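Local coordinates for protein A52 (Vaccinia virus, PDB 2VVW) that targets host Toll-like receptor signalling complexes, associating with IRAK2 to inhibit NF-kappa-B signalling and with TRAF6 to activate p38, at residues R70-D82 against V112-Y124. Sequence-based numbering, arbitrary orientation. Where two conformers were deposited one is given.
Sequences RLNSEEGADNFID and VWRNEKLFSRWKY
In this Bcl-2-like helical bundle, the segment before helix 76-90 is tied to the end of helix 96-115 by W113 and to the linker that follows by R121. The R121 guanidinium comes end-on to S73 O in the turn S73-G76: NH2 lies 2.9 Å and NH1 3.0 Å from that oxygen, which sits in the guanidinium plane. S73 O also accepts from G76 N, so three N-H groups converge on one carbonyl. With its chain extended from CG to NE, R121 reaches the turn while its CD rests 3.6 Å above the W113 ring plane, toward the rim.

W113 points its indole N-H at the preceding turn, R70-S73. NE1 donates to L71 O at 2.9 Å; L71 O lies near the indole plane, but the donor stands 55° out of the carbonyl plane and misses the lone-pair direction. Further along the indole, the six-membered ring turns its edge toward the face of F80 in an offset edge-to-face pair, planes at 87°.

One turn on from R121, Y124 takes A77 CB squarely over its ring, 3.4 Å from the centroid and 3° off the normal, a CH-pi contact; I81 CG1 meets that ring at its edge. On the other flank the N72 amide and E116 carboxylate stack nearly parallel. N72 OD1 is buried against V112 CG1 and E116 CB without a polar partner, whereas ND2 reaches V112 O through a water.

Deeper in the bundle, F80 packs on C106 and V109 of helix 96-115 and on A128 of helix 123-132, where I81 also meets A128 and L131. Helix 62-68 borders the N72 side through K66, and at the linker's end W122 and K123 face the second subunit, whose D8 and E27 form salt bridges with K123 NZ.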
loop_
_atom_site.group_PDB
_atom_site.type_symbol
_atom_site.label_atom_id
_atom_site.label_comp_id
_atom_site.label_asym_id
_atom_site.label_seq_id
_atom_site.Cartn_x
_atom_site.Cartn_y
_atom_site.Cartn_z
ATOM N N ARG A 70 -16.500 -6.882 17.939
ATOM C CA ARG A 70 -15.297 -7.610 18.349
ATOM C C ARG A 70 -14.190 -7.507 17.278
ATOM O O ARG A 70 -13.676 -8.517 16.761
ATOM C CB ARG A 70 -15.663 -9.070 18.618
ATOM C CG ARG A 70 -16.796 -9.227 19.633
ATOM C CD ARG A 70 -17.338 -10.651 19.649
ATOM N NE ARG A 70 -18.764 -10.682 20.005
ATOM C CZ ARG A 70 -19.784 -10.773 19.143
ATOM N NH1 ARG A 70 -21.030 -10.796 19.614
ATOM N NH2 ARG A 70 -19.588 -10.854 17.823
ATOM N N LEU A 71 -13.853 -6.263 16.954
ATOM C CA LEU A 71 -13.028 -5.941 15.804
ATOM C C LEU A 71 -11.659 -6.606 15.824
ATOM O O LEU A 71 -11.163 -6.997 14.776
ATOM C CB LEU A 71 -12.875 -4.415 15.650
ATOM C CG LEU A 71 -14.052 -3.609 15.096
ATOM C CD1 LEU A 71 -13.697 -2.125 15.061
ATOM C CD2 LEU A 71 -14.520 -4.106 13.683
ATOM N N ASN A 72 -11.052 -6.747 17.005
ATOM C CA ASN A 72 -9.716 -7.316 17.085
ATOM C C ASN A 72 -9.739 -8.831 17.257
ATOM O O ASN A 72 -8.682 -9.453 17.405
ATOM C CB ASN A 72 -8.920 -6.664 18.223
ATOM C CG ASN A 72 -8.453 -5.251 17.888
ATOM O OD1 ASN A 72 -8.326 -4.884 16.726
ATOM N ND2 ASN A 72 -8.171 -4.451 18.933
ATOM N N SER A 73 -10.930 -9.436 17.208
ATOM C CA SER A 73 -11.036 -10.892 17.290
ATOM C C SER A 73 -10.712 -11.539 15.960
ATOM O O SER A 73 -10.630 -10.863 14.936
ATOM C CB SER A 73 -12.446 -11.313 17.713
ATOM O OG SER A 73 -13.367 -11.066 16.678
ATOM N N GLU A 74 -10.572 -12.862 15.973
ATOM C CA GLU A 74 -10.322 -13.616 14.766
ATOM C C GLU A 74 -11.391 -13.321 13.710
ATOM O O GLU A 74 -11.107 -13.330 12.520
ATOM C CB GLU A 74 -10.299 -15.122 15.070
ATOM C CG GLU A 74 -9.716 -15.968 13.958
ATOM C CD GLU A 74 -8.217 -15.728 13.751
ATOM O OE1 GLU A 74 -7.444 -15.843 14.740
ATOM O OE2 GLU A 74 -7.815 -15.424 12.598
ATOM N N GLU A 75 -12.618 -13.067 14.161
ATOM C CA GLU A 75 -13.760 -12.887 13.272
ATOM C C GLU A 75 -14.029 -11.407 12.945
ATOM O O GLU A 75 -14.954 -11.105 12.198
ATOM C CB GLU A 75 -15.022 -13.478 13.927
ATOM C CG GLU A 75 -14.957 -14.960 14.252
ATOM C CD GLU A 75 -14.197 -15.315 15.542
ATOM O OE1 GLU A 75 -13.840 -14.427 16.360
ATOM O OE2 GLU A 75 -13.948 -16.527 15.732
ATOM N N GLY A 76 -13.209 -10.504 13.466
ATOM C CA GLY A 76 -13.487 -9.068 13.428
ATOM C C GLY A 76 -13.705 -8.453 12.060
ATOM O O GLY A 76 -14.575 -7.590 11.897
ATOM N N ALA A 77 -12.904 -8.866 11.080
ATOM C CA ALA A 77 -13.031 -8.345 9.719
ATOM C C ALA A 77 -14.344 -8.798 9.103
ATOM O O ALA A 77 -15.057 -8.010 8.499
ATOM C CB ALA A 77 -11.826 -8.771 8.851
ATOM N N ASP A 78 -14.674 -10.068 9.258
ATOM C CA ASP A 78 -15.954 -10.586 8.778
ATOM C C ASP A 78 -17.165 -9.957 9.477
ATOM O O ASP A 78 -18.204 -9.723 8.843
ATOM C CB ASP A 78 -15.991 -12.099 8.950
ATOM C CG ASP A 78 -15.069 -12.817 7.985
ATOM O OD1 ASP A 78 -14.847 -12.309 6.862
ATOM O OD2 ASP A 78 -14.563 -13.892 8.364
ATOM N N ASN A 79 -17.044 -9.723 10.785
ATOM C CA ASN A 79 -18.066 -8.975 11.557
ATOM C C ASN A 79 -18.259 -7.541 11.027
ATOM O O ASN A 79 -19.380 -7.032 10.945
ATOM C CB ASN A 79 -17.682 -8.917 13.048
ATOM C CG ASN A 79 -17.729 -10.272 13.728
ATOM O OD1 ASN A 79 -18.229 -11.251 13.169
ATOM N ND2 ASN A 79 -17.203 -10.334 14.951
ATOM N N PHE A 80 -17.153 -6.885 10.673
ATOM C CA PHE A 80 -17.219 -5.568 10.059
ATOM C C PHE A 80 -17.981 -5.588 8.728
ATOM O O PHE A 80 -18.836 -4.748 8.489
ATOM C CB PHE A 80 -15.818 -5.033 9.838
ATOM C CG PHE A 80 -15.776 -3.718 9.106
ATOM C CD1 PHE A 80 -16.312 -2.583 9.670
ATOM C CD2 PHE A 80 -15.193 -3.627 7.850
ATOM C CE1 PHE A 80 -16.261 -1.362 8.992
ATOM C CE2 PHE A 80 -15.149 -2.419 7.176
ATOM C CZ PHE A 80 -15.672 -1.294 7.753
ATOM N N ILE A 81 -17.657 -6.550 7.870
ATOM C CA ILE A 81 -18.333 -6.667 6.566
ATOM C C ILE A 81 -19.837 -6.952 6.775
ATOM O O ILE A 81 -20.699 -6.370 6.080
ATOM C CB ILE A 81 -17.653 -7.741 5.681
ATOM C CG1 ILE A 81 -16.221 -7.309 5.275
ATOM C CG2 ILE A 81 -18.475 -8.065 4.423
ATOM C CD1 ILE A 81 -16.152 -6.043 4.374
ATOM N N ASP A 82 -20.161 -7.844 7.717
ATOM C CA ASP A 82 -21.559 -8.165 8.028
ATOM C C ASP A 82 -22.293 -6.872 8.411
ATOM O O ASP A 82 -23.390 -6.604 7.927
ATOM C CB ASP A 82 -21.637 -9.240 9.125
ATOM C CG ASP A 82 -23.062 -9.565 9.548
ATOM O OD1 ASP A 82 -23.610 -8.793 10.350
ATOM O OD2 ASP A 82 -23.630 -10.593 9.104
ATOM N N VAL A 112 -8.199 0.902 14.616
ATOM C CA VAL A 112 -8.245 -0.119 15.657
ATOM C C VAL A 112 -7.338 -1.269 15.248
ATOM O O VAL A 112 -6.562 -1.776 16.046
ATOM C CB VAL A 112 -9.708 -0.622 15.922
ATOM C CG1 VAL A 112 -9.734 -1.820 16.874
ATOM C CG2 VAL A 112 -10.572 0.508 16.483
ATOM N N TRP A 113 -7.454 -1.698 13.999
ATOM C CA TRP A 113 -6.627 -2.785 13.496
ATOM C C TRP A 113 -5.138 -2.462 13.439
ATOM O O TRP A 113 -4.301 -3.311 13.804
ATOM C CB TRP A 113 -7.143 -3.230 12.140
ATOM C CG TRP A 113 -8.482 -3.886 12.183
ATOM C CD1 TRP A 113 -9.037 -4.598 13.219
ATOM C CD2 TRP A 113 -9.440 -3.926 11.116
ATOM N NE1 TRP A 113 -10.274 -5.087 12.843
ATOM C CE2 TRP A 113 -10.550 -4.674 11.571
ATOM C CE3 TRP A 113 -9.479 -3.381 9.825
ATOM C CZ2 TRP A 113 -11.680 -4.899 10.774
ATOM C CZ3 TRP A 113 -10.592 -3.631 9.032
ATOM C CH2 TRP A 113 -11.679 -4.376 9.524
ATOM N N ARG A 114 -4.794 -1.240 13.037
ATOM C CA ARG A 114 -3.398 -0.827 13.034
ATOM C C ARG A 114 -2.839 -0.941 14.430
ATOM O O ARG A 114 -1.747 -1.503 14.643
ATOM C CB ARG A 114 -3.270 0.608 12.530
ATOM C CG ARG A 114 -1.832 1.061 12.276
ATOM C CD ARG A 114 -1.783 2.558 11.958
ATOM N NE ARG A 114 -2.299 3.342 13.077
ATOM C CZ ARG A 114 -3.447 4.025 13.103
ATOM N NH1 ARG A 114 -4.260 4.103 12.039
ATOM N NH2 ARG A 114 -3.766 4.669 14.220
ATOM N N ASN A 115 -3.577 -0.405 15.389
ATOM C CA ASN A 115 -3.132 -0.388 16.788
ATOM C C ASN A 115 -2.934 -1.784 17.369
ATOM O O ASN A 115 -2.089 -1.984 18.229
ATOM C CB ASN A 115 -4.107 0.424 17.650
ATOM C CG ASN A 115 -4.111 1.903 17.286
ATOM O OD1 ASN A 115 -3.180 2.408 16.646
ATOM N ND2 ASN A 115 -5.179 2.597 17.665
ATOM N N GLU A 116 -3.701 -2.748 16.869
ATOM C CA GLU A 116 -3.590 -4.145 17.264
ATOM C C GLU A 116 -2.568 -4.924 16.401
ATOM O O GLU A 116 -2.314 -6.117 16.638
ATOM C CB GLU A 116 -4.977 -4.785 17.173
ATOM C CG GLU A 116 -5.106 -6.221 17.664
ATOM C CD GLU A 116 -4.953 -6.382 19.160
ATOM O OE1 GLU A 116 -4.697 -5.391 19.882
ATOM O OE2 GLU A 116 -5.085 -7.534 19.617
ATOM N N LYS A 117 -1.988 -4.226 15.422
ATOM C CA LYS A 117 -0.990 -4.764 14.490
ATOM C C LYS A 117 -1.570 -5.854 13.597
ATOM O O LYS A 117 -0.860 -6.750 13.142
ATOM C CB LYS A 117 0.278 -5.218 15.229
ATOM C CG LYS A 117 0.933 -4.085 15.971
ATOM C CD LYS A 117 2.114 -4.555 16.768
ATOM C CE LYS A 117 2.881 -3.381 17.358
ATOM N NZ LYS A 117 4.010 -3.836 18.234
ATOM N N LEU A 118 -2.863 -5.744 13.326
ATOM C CA LEU A 118 -3.528 -6.608 12.354
ATOM C C LEU A 118 -3.437 -5.911 11.009
ATOM O O LEU A 118 -4.442 -5.513 10.426
ATOM C CB LEU A 118 -4.978 -6.861 12.772
ATOM C CG LEU A 118 -5.123 -7.652 14.072
ATOM C CD1 LEU A 118 -6.539 -7.636 14.645
ATOM C CD2 LEU A 118 -4.590 -9.091 13.930
ATOM N N PHE A 119 -2.211 -5.810 10.496
ATOM C CA PHE A 119 -1.906 -4.828 9.471
ATOM C C PHE A 119 -2.605 -5.108 8.137
ATOM O O PHE A 119 -3.048 -4.164 7.479
ATOM C CB PHE A 119 -0.379 -4.671 9.302
ATOM C CG PHE A 119 0.291 -3.920 10.437
ATOM C CD1 PHE A 119 -0.044 -2.600 10.693
ATOM C CD2 PHE A 119 1.271 -4.522 11.223
ATOM C CE1 PHE A 119 0.575 -1.894 11.731
ATOM C CE2 PHE A 119 1.889 -3.824 12.258
ATOM C CZ PHE A 119 1.539 -2.507 12.503
ATOM N N SER A 120 -2.775 -6.375 7.770
ATOM C CA SER A 120 -3.420 -6.754 6.489
ATOM C C SER A 120 -4.945 -6.541 6.401
ATOM O O SER A 120 -5.555 -6.672 5.315
ATOM C CB SER A 120 -3.129 -8.231 6.197
ATOM O OG SER A 120 -3.720 -9.059 7.178
ATOM N N ARG A 121 -5.571 -6.235 7.528
ATOM C CA ARG A 121 -7.033 -6.060 7.573
ATOM C C ARG A 121 -7.541 -4.815 6.861
ATOM O O ARG A 121 -8.726 -4.778 6.449
ATOM C CB ARG A 121 -7.538 -6.057 9.020
ATOM C CG ARG A 121 -7.449 -7.402 9.661
ATOM C CD ARG A 121 -8.390 -7.552 10.853
ATOM N NE ARG A 121 -8.348 -8.923 11.320
ATOM C CZ ARG A 121 -8.992 -9.394 12.386
ATOM N NH1 ARG A 121 -9.778 -8.611 13.108
ATOM N NH2 ARG A 121 -8.855 -10.670 12.709
ATOM N N TRP A 122 -6.655 -3.830 6.664
ATOM C CA TRP A 122 -6.987 -2.622 5.912
ATOM C C TRP A 122 -7.620 -2.984 4.579
ATOM O O TRP A 122 -8.468 -2.266 4.088
ATOM C CB TRP A 122 -5.752 -1.719 5.710
ATOM C CG TRP A 122 -4.764 -2.192 4.686
ATOM C CD1 TRP A 122 -3.713 -3.048 4.890
ATOM C CD2 TRP A 122 -4.713 -1.826 3.310
ATOM N NE1 TRP A 122 -3.020 -3.243 3.727
ATOM C CE2 TRP A 122 -3.607 -2.507 2.736
ATOM C CE3 TRP A 122 -5.499 -1.008 2.494
ATOM C CZ2 TRP A 122 -3.280 -2.402 1.384
ATOM C CZ3 TRP A 122 -5.171 -0.908 1.145
ATOM C CH2 TRP A 122 -4.064 -1.601 0.610
ATOM N N LYS A 123 -7.224 -4.111 4.003
ATOM C CA LYS A 123 -7.825 -4.568 2.730
ATOM C C LYS A 123 -9.347 -4.712 2.810
ATOM O O LYS A 123 -10.054 -4.597 1.789
ATOM C CB LYS A 123 -7.220 -5.894 2.322
ATOM C CG LYS A 123 -5.717 -5.866 2.010
ATOM C CD LYS A 123 -5.402 -5.153 0.719
ATOM C CE LYS A 123 -3.999 -5.530 0.205
ATOM N NZ LYS A 123 -3.776 -7.006 0.014
ATOM N N TYR A 124 -9.863 -5.001 4.001
ATOM C CA TYR A 124 -11.318 -5.143 4.177
ATOM C C TYR A 124 -12.064 -3.810 4.011
ATOM O O TYR A 124 -13.241 -3.809 3.670
ATOM C CB TYR A 124 -11.650 -5.776 5.537
ATOM C CG TYR A 124 -11.424 -7.255 5.543
ATOM C CD1 TYR A 124 -12.459 -8.126 5.235
ATOM C CD2 TYR A 124 -10.160 -7.792 5.809
ATOM C CE1 TYR A 124 -12.264 -9.494 5.223
ATOM C CE2 TYR A 124 -9.952 -9.166 5.789
ATOM C CZ TYR A 124 -11.009 -10.011 5.500
ATOM O OH TYR A 124 -10.823 -11.375 5.472
HETATM O O HOH W 1 -6.943 -1.829 18.641
#